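Local coordinates for protein processed glycerol phosphate lipoteichoic acid synthase 2 (PDB 2W8D) that belongs to the sulfatase family of the alkaline phosphatase clan and carries a magnesium ion in a site at the C-terminal ends of strands of its central beta-sheet, at residues L39-Q43 with T195-H199; D208-A213 with F225-Y230. All blocks are in the same frame, centred on the assembly; numbering follows the deposited sequence.

Contact 1 of 2, residues L39-Q43 with T195-H199; sequences LESLQ and TLSNH. With MG (magnesium ion), chain C.
The magnesium site of this sulfatase-family fold is built where two loops leave the ends of neighbouring parallel strands, 33-39 and 189-194, and Glu40 meets His199 and Asn198 there. Residues 39-42 form a type II beta turn that presents Glu40. Glu40 CG stands anti to the backbone N (chi1 -173°) and the chain bends at chi2. Glu40 OE1 and OE2 both bind the magnesium ion, at 2.2 and 2.1 Å. Asp258, His259 and the phosphothreonine at position 84 complete the site. The Glu40 carboxylate lies over one face of the His199 ring, the planes 12° apart, with CD 3.5 Å from His199 NE2. That NE2 is hydrogen-bonded to the phosphothreonine. Glu40 CG also makes a CH-pi contact with the same ring. Side chains of the 195-199 loop grip the Glu40 backbone. Glu40 N donates to Thr195 OG1 at 3.0 Å, and the same hydroxyl is hydrogen-bonded to Ser38 O. Asn198 ND2 reaches Glu40 O at 2.9 Å, in the carbonyl plane, while Asn198 OD1 is held by Ser227. Two waters lie between Glu40 OE1 and Thr195 O, within hydrogen-bonding distance of both. Ser41 OG donates to the anti lone pair of Glu40 OE2 at 2.7 Å.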
loop_
_atom_site.group_PDB
_atom_site.type_symbol
_atom_site.label_atom_id
_atom_site.label_comp_id
_atom_site.label_asym_id
_atom_site.label_seq_id
_atom_site.Cartn_x
_atom_site.Cartn_y
_atom_site.Cartn_z
ATOM N N LEU A 39 -3.439 -1.539 5.980
ATOM C CA LEU A 39 -4.553 -0.999 6.785
ATOM C C LEU A 39 -5.824 -1.012 5.972
ATOM O O LEU A 39 -6.068 -0.095 5.166
ATOM C CB LEU A 39 -4.239 0.437 7.165
ATOM C CG LEU A 39 -2.929 0.637 7.927
ATOM C CD1 LEU A 39 -2.616 2.098 8.129
ATOM C CD2 LEU A 39 -2.973 -0.072 9.278
ATOM N N GLU A 40 -6.630 -2.047 6.159
ATOM C CA GLU A 40 -7.795 -2.320 5.327
ATOM C C GLU A 40 -8.762 -1.133 5.198
ATOM O O GLU A 40 -9.255 -0.601 6.228
ATOM C CB GLU A 40 -8.559 -3.518 5.925
ATOM C CG GLU A 40 -9.715 -4.061 5.098
ATOM C CD GLU A 40 -9.393 -4.245 3.620
ATOM O OE1 GLU A 40 -8.499 -5.069 3.269
ATOM O OE2 GLU A 40 -10.039 -3.542 2.799
ATOM N N SER A 41 -9.042 -0.750 3.942
ATOM C CA SER A 41 -10.114 0.201 3.599
ATOM C C SER A 41 -9.986 1.557 4.297
ATOM O O SER A 41 -10.971 2.280 4.418
ATOM C CB SER A 41 -11.479 -0.395 3.942
ATOM O OG SER A 41 -11.806 -1.509 3.128
ATOM N N LEU A 42 -8.778 1.883 4.764
ATOM C CA LEU A 42 -8.535 3.119 5.517
ATOM C C LEU A 42 -8.138 4.311 4.624
ATOM O O LEU A 42 -7.120 4.273 3.924
ATOM C CB LEU A 42 -7.474 2.871 6.581
ATOM C CG LEU A 42 -7.408 4.026 7.588
ATOM C CD1 LEU A 42 -8.677 4.080 8.449
ATOM C CD2 LEU A 42 -6.147 3.948 8.450
ATOM N N GLN A 43 -8.946 5.360 4.642
ATOM C CA GLN A 43 -8.715 6.559 3.780
ATOM C C GLN A 43 -8.119 7.681 4.629
ATOM O O GLN A 43 -8.370 7.757 5.823
ATOM C CB GLN A 43 -10.032 7.025 3.121
ATOM C CG GLN A 43 -10.612 5.996 2.131
ATOM C CD GLN A 43 -12.029 6.294 1.652
ATOM O OE1 GLN A 43 -12.292 7.333 1.005
ATOM N NE2 GLN A 43 -12.945 5.375 1.931
ATOM N N THR A 195 -4.299 -6.805 7.441
ATOM C CA THR A 195 -5.402 -6.688 8.395
ATOM C C THR A 195 -6.699 -7.025 7.680
ATOM O O THR A 195 -6.740 -6.980 6.469
ATOM C CB THR A 195 -5.478 -5.273 9.060
ATOM O OG1 THR A 195 -5.792 -4.241 8.084
ATOM C CG2 THR A 195 -4.163 -4.963 9.750
ATOM N N LEU A 196 -7.749 -7.308 8.448
ATOM C CA LEU A 196 -9.053 -7.788 7.976
ATOM C C LEU A 196 -10.279 -7.046 8.503
ATOM O O LEU A 196 -11.330 -7.053 7.835
ATOM C CB LEU A 196 -9.245 -9.235 8.437
ATOM C CG LEU A 196 -8.706 -10.260 7.452
ATOM C CD1 LEU A 196 -8.849 -11.666 7.984
ATOM C CD2 LEU A 196 -9.367 -10.072 6.059
ATOM N N SER A 197 -10.178 -6.499 9.719
ATOM C CA SER A 197 -11.326 -6.073 10.495
ATOM C C SER A 197 -12.067 -4.866 9.899
ATOM O O SER A 197 -13.276 -4.801 10.010
ATOM C CB SER A 197 -10.911 -5.755 11.942
ATOM O OG SER A 197 -10.791 -6.930 12.756
ATOM N N ASN A 198 -11.366 -3.926 9.262
ATOM C CA ASN A 198 -12.055 -2.747 8.717
ATOM C C ASN A 198 -12.615 -2.997 7.304
ATOM O O ASN A 198 -12.331 -2.228 6.372
ATOM C CB ASN A 198 -11.144 -1.505 8.742
ATOM C CG ASN A 198 -11.910 -0.215 8.597
ATOM O OD1 ASN A 198 -12.962 -0.030 9.235
ATOM N ND2 ASN A 198 -11.388 0.704 7.774
ATOM N N HIS A 199 -13.383 -4.083 7.156
ATOM C CA HIS A 199 -13.971 -4.503 5.870
ATOM C C HIS A 199 -15.409 -4.064 5.788
ATOM O O HIS A 199 -16.118 -4.114 6.790
ATOM C CB HIS A 199 -13.916 -6.031 5.697
ATOM C CG HIS A 199 -12.891 -6.493 4.700
ATOM N ND1 HIS A 199 -11.839 -7.325 5.039
ATOM C CD2 HIS A 199 -12.744 -6.221 3.376
ATOM C CE1 HIS A 199 -11.104 -7.563 3.965
ATOM N NE2 HIS A 199 -11.628 -6.903 2.945
HETATM MG MG MG C . -8.909 -4.275 1.218
HETATM O O HOH W 1 -5.901 -4.968 4.511
HETATM O O HOH W 2 -7.873 -7.719 3.903
#

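Contact 2 of 2, residues D208-A213 with F225-Y230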
loop_
_atom_site.group_PDB
_atom_site.type_symbol
_atom_site.label_atom_id
_atom_site.label_comp_id
_atom_site.label_asym_id
_atom_site.label_seq_id
_atom_site.Cartn_x
_atom_site.Cartn_y
_atom_site.Cartn_z
ATOM N N ASP A 208 -16.340 -5.066 21.298
ATOM C CA ASP A 208 -14.950 -5.094 20.856
ATOM C C ASP A 208 -14.326 -3.709 20.729
ATOM O O ASP A 208 -13.101 -3.573 20.722
ATOM C CB ASP A 208 -14.795 -5.893 19.569
ATOM C CG ASP A 208 -14.441 -7.341 19.841
ATOM O OD1 ASP A 208 -14.210 -7.719 21.023
ATOM O OD2 ASP A 208 -14.389 -8.111 18.863
ATOM N N THR A 209 -15.172 -2.687 20.650
ATOM C CA THR A 209 -14.697 -1.319 20.782
ATOM C C THR A 209 -15.791 -0.453 21.422
ATOM O O THR A 209 -16.966 -0.844 21.458
ATOM C CB THR A 209 -14.092 -0.778 19.424
ATOM O OG1 THR A 209 -12.721 -0.390 19.628
ATOM C CG2 THR A 209 -14.934 0.368 18.777
ATOM N N ASP A 210 -15.393 0.686 21.979
ATOM C CA ASP A 210 -16.323 1.540 22.736
ATOM C C ASP A 210 -16.722 2.820 21.995
ATOM O O ASP A 210 -17.478 3.652 22.519
ATOM C CB ASP A 210 -15.730 1.896 24.103
ATOM C CG ASP A 210 -14.316 2.467 24.005
ATOM O OD1 ASP A 210 -13.518 1.992 23.150
ATOM O OD2 ASP A 210 -14.005 3.384 24.799
ATOM N N PHE A 211 -16.216 2.976 20.783
ATOM C CA PHE A 211 -16.395 4.220 20.047
ATOM C C PHE A 211 -17.839 4.453 19.603
ATOM O O PHE A 211 -18.505 3.517 19.201
ATOM C CB PHE A 211 -15.473 4.208 18.829
ATOM C CG PHE A 211 -15.034 5.564 18.400
ATOM C CD1 PHE A 211 -14.081 6.260 19.134
ATOM C CD2 PHE A 211 -15.579 6.155 17.256
ATOM C CE1 PHE A 211 -13.677 7.525 18.742
ATOM C CE2 PHE A 211 -15.181 7.425 16.844
ATOM C CZ PHE A 211 -14.241 8.120 17.592
ATOM N N PRO A 212 -18.319 5.708 19.647
ATOM C CA PRO A 212 -19.634 5.985 19.068
ATOM C C PRO A 212 -19.668 5.828 17.538
ATOM O O PRO A 212 -18.626 5.909 16.856
ATOM C CB PRO A 212 -19.867 7.449 19.427
ATOM C CG PRO A 212 -18.515 8.014 19.509
ATOM C CD PRO A 212 -17.687 6.935 20.156
ATOM N N ALA A 213 -20.855 5.587 16.994
ATOM C CA ALA A 213 -21.000 5.567 15.541
ATOM C C ALA A 213 -21.304 7.007 15.177
ATOM O O ALA A 213 -21.882 7.722 15.981
ATOM C CB ALA A 213 -22.124 4.627 15.113
ATOM N N PHE A 225 -16.444 4.425 11.256
ATOM C CA PHE A 225 -15.637 5.105 12.254
ATOM C C PHE A 225 -15.322 4.219 13.433
ATOM O O PHE A 225 -14.259 4.373 14.007
ATOM C CB PHE A 225 -16.310 6.384 12.771
ATOM C CG PHE A 225 -16.600 7.366 11.699
ATOM C CD1 PHE A 225 -15.569 8.157 11.157
ATOM C CD2 PHE A 225 -17.893 7.506 11.195
ATOM C CE1 PHE A 225 -15.819 9.080 10.121
ATOM C CE2 PHE A 225 -18.145 8.424 10.147
ATOM C CZ PHE A 225 -17.102 9.206 9.623
ATOM N N GLN A 226 -16.251 3.318 13.783
ATOM C CA GLN A 226 -16.049 2.313 14.820
ATOM C C GLN A 226 -15.010 1.263 14.472
ATOM O O GLN A 226 -14.153 0.954 15.298
ATOM C CB GLN A 226 -17.358 1.598 15.143
ATOM C CG GLN A 226 -18.406 2.497 15.711
ATOM C CD GLN A 226 -19.439 1.738 16.504
ATOM O OE1 GLN A 226 -19.545 0.517 16.397
ATOM N NE2 GLN A 226 -20.208 2.455 17.314
ATOM N N SER A 227 -15.071 0.696 13.266
ATOM C CA SER A 227 -14.064 -0.305 12.910
ATOM C C SER A 227 -12.714 0.335 12.619
ATOM O O SER A 227 -11.675 -0.284 12.840
ATOM C CB SER A 227 -14.509 -1.266 11.791
ATOM O OG SER A 227 -15.257 -0.567 10.833
ATOM N N ALA A 228 -12.722 1.584 12.161
ATOM C CA ALA A 228 -11.461 2.317 12.006
ATOM C C ALA A 228 -10.797 2.524 13.396
ATOM O O ALA A 228 -9.586 2.379 13.536
ATOM C CB ALA A 228 -11.678 3.656 11.310
ATOM N N HIS A 229 -11.597 2.858 14.396
ATOM C CA HIS A 229 -11.104 3.086 15.755
ATOM C C HIS A 229 -10.524 1.774 16.271
ATOM O O HIS A 229 -9.452 1.778 16.827
ATOM C CB HIS A 229 -12.236 3.620 16.664
ATOM C CG HIS A 229 -11.815 3.960 18.070
ATOM N ND1 HIS A 229 -11.095 5.093 18.387
ATOM C CD2 HIS A 229 -12.053 3.333 19.249
ATOM C CE1 HIS A 229 -10.905 5.143 19.697
ATOM N NE2 HIS A 229 -11.482 4.090 20.240
ATOM N N TYR A 230 -11.206 0.652 16.015
ATOM C CA TYR A 230 -10.696 -0.659 16.376
ATOM C C TYR A 230 -9.326 -0.980 15.700
ATOM O O TYR A 230 -8.376 -1.469 16.370
ATOM C CB TYR A 230 -11.761 -1.747 16.105
ATOM C CG TYR A 230 -11.296 -3.156 16.430
ATOM C CD1 TYR A 230 -11.455 -3.688 17.713
ATOM C CD2 TYR A 230 -10.654 -3.935 15.466
ATOM C CE1 TYR A 230 -11.010 -4.969 18.017
ATOM C CE2 TYR A 230 -10.211 -5.194 15.743
ATOM C CZ TYR A 230 -10.381 -5.703 17.032
ATOM O OH TYR A 230 -9.942 -6.949 17.308
HETATM O O HOH W 3 -11.837 4.106 22.840
#
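Phe211 reaches from the 208-213 loop onto His229 of helix 219-244. Phe211 CB lies 3.6 Å from His229 CD2. CG anti to the backbone N (chi1 -151°) directs the ring over the imidazole. CG then meets His229 CG, and Phe211 CD1 sits over the centre of the imidazole, 3.3 Å from His229 ND1. CE1 follows along the same ring, while CD2 approaches the Phe225 carbonyl oxygen. On the far rim, Phe211 CE2 has a loose apolar contact with Phe225 CB, 4.4 Å away. The two rings, Phe211 and His229, form an offset stack, centroids 4.2 Å apart and planes at 28°. Pro212 CD packs on a face of the Phe211 ring. The imidazole is also held at its edge. His229 ND1 is hydrogen-bonded to Val56 O, and NE2 lies 2.6 Å from a water that donates to Asp210 OD1. Gln226 of the helix lays its amide against the backbone of 211-213, with NE2 3.6 Å from Ala213 CB. At the other end, Asp208 O lies in the plane of the Tyr230 ring at its edge, 3.4 Å from CD1. Tyr230 OH is hydrogen-bonded to Lys172 N, and Asp208 OD2 forms a salt bridge with Lys170. This is loop-on-helix packing: the segment leading towards helix 219-244 folds back along that helix, within the sulfatase-family fold.

How the contacts relate
From the N terminus, strand 33-39 runs into the 39-43 turn. The chain then passes through further helices and strands, including 189-194, before contact 1 closes this long loop at 195-199. Contact 2 follows in series. It closes a short loop of 11 residues between 208-213 and 225-230, so the two neither nest nor cross. Contact 1 joins the ends of two parallel strands of the central sheet at the magnesium site. Contact 2 fastens the following loop to helix 219-244. Their centres are 13 Å apart, yet they touch. Asn198 OD1 and Ser227 OG, 2.8 Å apart, probably share a hydrogen bond, and Ser197 packs on Tyr230.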